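Local coordinates for protein neural-cadherin (Drosophila melanogaster, PDB 3UBG) that mediates calcium-dependent, preferentially homophilic cell-cell adhesion, here represented by three consecutive extracellular cadherin repeats with calcium ions bound where the first two meet, at residues Glu66-Phe71 and Ile93-Asp98; Phe11-Gly16 and Val99-Pro104. All blocks are in the same frame, centred on the assembly; numbering follows the deposited sequence.

Contact 1. Residues Glu66-Phe71 and Ile93-Asp98. With CA (calcium ion), chain E.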
loop_
_atom_site.group_PDB
_atom_site.type_symbol
_atom_site.label_atom_id
_atom_site.label_comp_id
_atom_site.label_asym_id
_atom_site.label_seq_id
_atom_site.Cartn_x
_atom_site.Cartn_y
_atom_site.Cartn_z
ATOM N N GLU A 66 20.826 -6.154 -3.194
ATOM C CA GLU A 66 21.789 -7.181 -2.803
ATOM C C GLU A 66 21.352 -8.058 -1.613
ATOM O O GLU A 66 21.852 -9.177 -1.439
ATOM C CB GLU A 66 23.162 -6.547 -2.566
ATOM C CG GLU A 66 24.081 -6.689 -3.780
ATOM C CD GLU A 66 25.315 -5.805 -3.731
ATOM O OE1 GLU A 66 25.222 -4.650 -3.256
ATOM O OE2 GLU A 66 26.384 -6.273 -4.185
ATOM N N LYS A 67 20.410 -7.543 -0.820
ATOM C CA LYS A 67 19.895 -8.210 0.381
ATOM C C LYS A 67 20.996 -8.500 1.391
ATOM O O LYS A 67 21.075 -9.597 1.952
ATOM C CB LYS A 67 19.130 -9.493 0.044
ATOM C CG LYS A 67 17.968 -9.301 -0.926
ATOM C CD LYS A 67 16.949 -8.318 -0.381
ATOM C CE LYS A 67 15.710 -8.266 -1.245
ATOM N NZ LYS A 67 14.855 -7.105 -0.873
ATOM N N THR A 68 21.840 -7.504 1.623
ATOM C CA THR A 68 22.897 -7.618 2.606
ATOM C C THR A 68 22.882 -6.437 3.554
ATOM O O THR A 68 22.453 -5.336 3.196
ATOM C CB THR A 68 24.294 -7.622 1.954
ATOM O OG1 THR A 68 24.460 -6.433 1.173
ATOM C CG2 THR A 68 24.490 -8.838 1.092
ATOM N N ILE A 69 23.356 -6.677 4.773
ATOM C CA ILE A 69 23.808 -5.588 5.611
ATOM C C ILE A 69 25.324 -5.497 5.447
ATOM O O ILE A 69 26.061 -6.394 5.855
ATOM C CB ILE A 69 23.416 -5.802 7.047
ATOM C CG1 ILE A 69 21.887 -5.932 7.133
ATOM C CG2 ILE A 69 23.952 -4.666 7.894
ATOM C CD1 ILE A 69 21.389 -6.827 8.268
ATOM N N ASP A 70 25.757 -4.402 4.828
ATOM C CA ASP A 70 27.118 -4.216 4.341
ATOM C C ASP A 70 27.700 -2.978 5.003
ATOM O O ASP A 70 27.252 -1.875 4.741
ATOM C CB ASP A 70 27.063 -3.996 2.828
ATOM C CG ASP A 70 28.426 -4.085 2.151
ATOM O OD1 ASP A 70 29.475 -3.856 2.805
ATOM O OD2 ASP A 70 28.438 -4.381 0.929
ATOM N N PHE A 71 28.692 -3.138 5.868
ATOM C CA PHE A 71 29.209 -1.978 6.592
ATOM C C PHE A 71 30.691 -2.121 6.894
ATOM O O PHE A 71 31.249 -3.218 6.861
ATOM C CB PHE A 71 28.420 -1.720 7.896
ATOM C CG PHE A 71 28.444 -2.873 8.858
ATOM C CD1 PHE A 71 27.639 -3.989 8.650
ATOM C CD2 PHE A 71 29.280 -2.852 9.968
ATOM C CE1 PHE A 71 27.666 -5.066 9.529
ATOM C CE2 PHE A 71 29.314 -3.933 10.866
ATOM C CZ PHE A 71 28.509 -5.036 10.649
ATOM N N ILE A 93 29.864 -8.112 5.794
ATOM C CA ILE A 93 28.731 -8.325 4.909
ATOM C C ILE A 93 27.894 -9.455 5.463
ATOM O O ILE A 93 28.366 -10.591 5.548
ATOM C CB ILE A 93 29.189 -8.709 3.505
ATOM C CG1 ILE A 93 30.238 -7.709 2.991
ATOM C CG2 ILE A 93 27.977 -8.844 2.572
ATOM C CD1 ILE A 93 30.849 -8.078 1.652
ATOM N N ILE A 94 26.665 -9.130 5.864
ATOM C CA ILE A 94 25.725 -10.107 6.401
ATOM C C ILE A 94 24.687 -10.412 5.334
ATOM O O ILE A 94 23.913 -9.535 4.972
ATOM C CB ILE A 94 24.989 -9.553 7.656
ATOM C CG1 ILE A 94 26.000 -9.068 8.698
ATOM C CG2 ILE A 94 24.083 -10.619 8.242
ATOM C CD1 ILE A 94 25.387 -8.509 9.995
ATOM N N LEU A 95 24.679 -11.630 4.801
ATOM C CA LEU A 95 23.699 -11.945 3.780
ATOM C C LEU A 95 22.465 -12.340 4.510
ATOM O O LEU A 95 22.507 -13.203 5.389
ATOM C CB LEU A 95 24.083 -13.120 2.871
ATOM C CG LEU A 95 25.463 -13.274 2.255
ATOM C CD1 LEU A 95 25.352 -13.952 0.886
ATOM C CD2 LEU A 95 26.170 -11.930 2.170
ATOM N N VAL A 96 21.359 -11.732 4.114
ATOM C CA VAL A 96 20.106 -11.934 4.795
ATOM C C VAL A 96 19.100 -12.703 3.945
ATOM O O VAL A 96 18.892 -12.401 2.763
ATOM C CB VAL A 96 19.555 -10.615 5.239
ATOM C CG1 VAL A 96 18.255 -10.837 5.984
ATOM C CG2 VAL A 96 20.601 -9.953 6.120
ATOM N N LYS A 97 18.512 -13.716 4.565
ATOM C CA LYS A 97 17.674 -14.675 3.874
ATOM C C LYS A 97 16.205 -14.466 4.198
ATOM O O LYS A 97 15.843 -14.201 5.338
ATOM C CB LYS A 97 18.115 -16.087 4.237
ATOM C CG LYS A 97 19.398 -16.479 3.539
ATOM C CD LYS A 97 19.790 -17.865 3.902
ATOM C CE LYS A 97 20.453 -17.878 5.242
ATOM N NZ LYS A 97 20.773 -19.253 5.652
ATOM N N ASP A 98 15.364 -14.576 3.182
ATOM C CA ASP A 98 13.945 -14.321 3.332
ATOM C C ASP A 98 13.248 -15.435 4.101
ATOM O O ASP A 98 13.495 -16.611 3.859
ATOM C CB ASP A 98 13.282 -14.184 1.965
ATOM C CG ASP A 98 11.802 -13.927 2.074
ATOM O OD1 ASP A 98 11.441 -13.024 2.847
ATOM O OD2 ASP A 98 10.999 -14.627 1.421
HETATM CA CA CA E . 9.916 -12.059 4.362
#
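Thr68-Phe71 and Ile93-Lys97 run antiparallel, their axes 4.6 Å apart at closest approach and their directions 169° apart, with Ile69 and Ile94 as the hydrogen-bonded pair flanked by the non-hydrogen-bonded pairs Thr68-Leu95 and Asp70-Ile93. Ile69 N donates to Ile94 O at 2.9 Å, and Ile94 N returns a straighter bond to Ile69 O at 2.8 Å. One step further on, Lys67 O receives Val96 N at 3.1 Å, although Lys67, with a left-handed helical backbone, comes just before the strand begins.

The two faces of the ladder differ in character. On the buried one, CD1 of Ile69 meets CG2 of Val96 at 3.9 Å, the two side chains slanting across each other, while the CB atoms of Ile69 and Ile94 face each other at 4.1 Å. Ile94 reaches further with its CD1, which lies at the edge of the Phe71 ring, near its plane, 4.2 Å from CE1. On the other face, Thr68 sets CG2 anti to its carbonyl carbon, and this methyl lies alongside Leu95 CD2, 3.7 Å away, and also touches Ile93 CG2. The aliphatic CG1 of Ile93 runs alongside the Asp70 carboxylate, whose charge is answered by a salt bridge to Arg91. The Lys67 side chain leads away to the carbonyls of Tyr60 and Leu63, with a cation-pi contact to the Tyr60 ring.

Strands 68-76 and 87-97 form a hairpin at the centre of a four-stranded sheet. Strand 34-37 flanks strand 68-76; on the far side, strand 3-12 runs parallel to strand 87-97. Val44 and Val46 of strand 44-46 close over Ile69, Phe71 and Ile94 on the inner side of the sandwich.

Contact 2. Residues Phe11-Gly16 and Val99-Pro104. With CA (calcium ion), chain E; CA (calcium ion), chain F; CA (calcium ion), chain D.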
loop_
_atom_site.group_PDB
_atom_site.type_symbol
_atom_site.label_atom_id
_atom_site.label_comp_id
_atom_site.label_asym_id
_atom_site.label_seq_id
_atom_site.Cartn_x
_atom_site.Cartn_y
_atom_site.Cartn_z
ATOM N N PHE A 11 22.448 -15.302 7.403
ATOM C CA PHE A 11 21.373 -15.430 8.383
ATOM C C PHE A 11 20.022 -15.286 7.704
ATOM O O PHE A 11 19.905 -14.679 6.640
ATOM C CB PHE A 11 21.460 -14.354 9.474
ATOM C CG PHE A 11 22.641 -14.488 10.406
ATOM C CD1 PHE A 11 23.733 -13.629 10.296
ATOM C CD2 PHE A 11 22.638 -15.434 11.430
ATOM C CE1 PHE A 11 24.813 -13.725 11.169
ATOM C CE2 PHE A 11 23.716 -15.536 12.317
ATOM C CZ PHE A 11 24.803 -14.682 12.184
ATOM N N THR A 12 18.995 -15.837 8.333
ATOM C CA THR A 12 17.626 -15.468 8.008
ATOM C C THR A 12 17.300 -14.118 8.633
ATOM O O THR A 12 17.886 -13.736 9.661
ATOM C CB THR A 12 16.629 -16.516 8.533
ATOM O OG1 THR A 12 16.543 -16.419 9.959
ATOM C CG2 THR A 12 17.086 -17.932 8.129
ATOM N N GLU A 13 16.374 -13.386 8.023
ATOM C CA GLU A 13 15.877 -12.163 8.655
ATOM C C GLU A 13 15.288 -12.463 10.044
ATOM O O GLU A 13 15.282 -11.606 10.934
ATOM C CB GLU A 13 14.856 -11.456 7.768
ATOM C CG GLU A 13 13.588 -12.259 7.549
ATOM C CD GLU A 13 12.632 -11.618 6.549
ATOM O OE1 GLU A 13 12.011 -12.378 5.788
ATOM O OE2 GLU A 13 12.501 -10.373 6.520
ATOM N N ALA A 14 14.818 -13.690 10.244
ATOM C CA ALA A 14 14.252 -14.058 11.542
ATOM C C ALA A 14 15.313 -14.255 12.630
ATOM O O ALA A 14 15.022 -14.148 13.819
ATOM C CB ALA A 14 13.372 -15.295 11.419
ATOM N N ASP A 15 16.541 -14.563 12.228
ATOM C CA ASP A 15 17.636 -14.642 13.192
ATOM C C ASP A 15 17.873 -13.264 13.809
ATOM O O ASP A 15 18.416 -13.153 14.896
ATOM C CB ASP A 15 18.923 -15.142 12.529
ATOM C CG ASP A 15 18.810 -16.554 12.010
ATOM O OD1 ASP A 15 18.102 -17.379 12.622
ATOM O OD2 ASP A 15 19.448 -16.851 10.989
ATOM N N GLY A 16 17.475 -12.219 13.087
ATOM C CA GLY A 16 17.507 -10.861 13.593
ATOM C C GLY A 16 16.132 -10.356 14.057
ATOM O O GLY A 16 15.804 -9.183 13.893
ATOM N N VAL A 99 12.364 -15.043 5.009
ATOM C CA VAL A 99 11.488 -15.962 5.708
ATOM C C VAL A 99 10.062 -15.483 5.427
ATOM O O VAL A 99 9.835 -14.317 5.146
ATOM C CB VAL A 99 11.809 -15.976 7.246
ATOM C CG1 VAL A 99 10.703 -16.611 8.027
ATOM C CG2 VAL A 99 13.133 -16.697 7.533
ATOM N N ASN A 100 9.090 -16.371 5.453
ATOM C CA ASN A 100 7.733 -15.946 5.147
ATOM C C ASN A 100 7.113 -15.311 6.384
ATOM O O ASN A 100 6.672 -16.010 7.296
ATOM C CB ASN A 100 6.898 -17.129 4.657
ATOM C CG ASN A 100 5.628 -16.696 3.942
ATOM O OD1 ASN A 100 4.945 -15.775 4.370
ATOM N ND2 ASN A 100 5.299 -17.378 2.863
ATOM N N ASP A 101 7.080 -13.984 6.413
ATOM C CA ASP A 101 6.787 -13.275 7.644
ATOM C C ASP A 101 6.028 -11.972 7.426
ATOM O O ASP A 101 5.909 -11.154 8.344
ATOM C CB ASP A 101 8.088 -13.010 8.405
ATOM C CG ASP A 101 8.927 -11.909 7.771
ATOM O OD1 ASP A 101 8.752 -11.638 6.574
ATOM O OD2 ASP A 101 9.774 -11.318 8.474
ATOM N N GLU A 102 5.536 -11.761 6.208
ATOM C CA GLU A 102 4.733 -10.569 5.925
ATOM C C GLU A 102 3.325 -10.950 5.467
ATOM O O GLU A 102 3.147 -11.854 4.666
ATOM C CB GLU A 102 5.421 -9.688 4.890
ATOM C CG GLU A 102 6.831 -9.282 5.281
ATOM C CD GLU A 102 6.879 -8.503 6.594
ATOM O OE1 GLU A 102 5.819 -8.080 7.090
ATOM O OE2 GLU A 102 7.977 -8.294 7.126
ATOM N N PRO A 103 2.308 -10.269 5.995
ATOM C CA PRO A 103 0.938 -10.625 5.601
ATOM C C PRO A 103 0.618 -10.222 4.160
ATOM O O PRO A 103 1.223 -9.289 3.640
ATOM C CB PRO A 103 0.081 -9.831 6.600
ATOM C CG PRO A 103 0.933 -8.636 6.957
ATOM C CD PRO A 103 2.353 -9.158 6.964
ATOM N N PRO A 104 -0.330 -10.928 3.511
ATOM C CA PRO A 104 -0.828 -10.515 2.191
ATOM C C PRO A 104 -1.746 -9.294 2.250
ATOM O O PRO A 104 -2.279 -8.952 3.302
ATOM C CB PRO A 104 -1.636 -11.723 1.739
ATOM C CG PRO A 104 -2.114 -12.335 3.015
ATOM C CD PRO A 104 -0.939 -12.195 3.948
HETATM CA CA CA E . 9.916 -12.059 4.362
HETATM CA CA CA F . 10.242 -9.268 6.874
HETATM CA CA CA D . 3.582 -13.871 3.509
HETATM O O HOH W 1 11.041 -8.305 9.318
#
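Glu13 reaches across to Val99 and Asp101 with a side chain whose carboxylate bridges two calcium ions, one oxygen to each. From CB, chi1 of 65° sets CG between the backbone N and the carbonyl carbon, and the chain is extended from there. CG passes 4.0 Å from Val99 N, and CD comes within 3.5 Å of Asp101 OD2. At the tip the two oxygens part company. OE1 points its anti lone pair, the one away from OE2, at Val99 N and accepts an almost straight bond of 2.8 Å (172° at the hydrogen), while also binding calcium E. OE2 binds calcium F at 2.5 Å and has a further polar partner in Tyr60.

Asp101 comes from the opposite direction, its carboxylate plane turned 50° from that of Glu13. Its OD1 bridges both ions, and OD2 adds a second bond to calcium F. The metals thus hold together acidic groups that would otherwise be expected to repel. Val99 O completes this segment's share of calcium E, and Glu102 OE2 binds calcium F at 2.5 Å.

Beside the metals lies a small apolar patch, where Val99 CG2 packs 3.6 Å from Thr12 CB and also touches Ala14 CB. Thr12 OG1 accepts from Asp15 N in an ST motif that pins the turn after the strand.

Further along, Asn100 OD1 and Glu102 O bind calcium D with Asp134, Asp136, Asp185 and Gln196. Acidic residues from the base of one repeat, followed by an Asp-x-Asn-Asp linker (Asp98-Asp101) into the next, form the classic three-calcium junction between cadherin domains.

In the fold
Strand 87-97 carries contact 1 straight into the calcium junction of contact 2, the two centres lying 13 Å apart. The backbone N and O of Lys97 both probably bond to the 11-16 segment, Lys97 N to Phe11 O at 2.7 Å and Lys97 O to Glu13 N at 2.9 Å, which sets strand 3-12 and the start of the Glu13 turn against the hairpin. Ile94 CG2 packs on Phe11 CD1 at 3.7 Å. Asp98, closing contact 1, binds calcium E through OD1 at 2.4 Å beside the ligands of contact 2. The sheet of the first repeat thus runs out at an ion cluster of the kind that usually rigidifies the connection between cadherin domains. Calcium E and calcium F sit 3.8 Å apart.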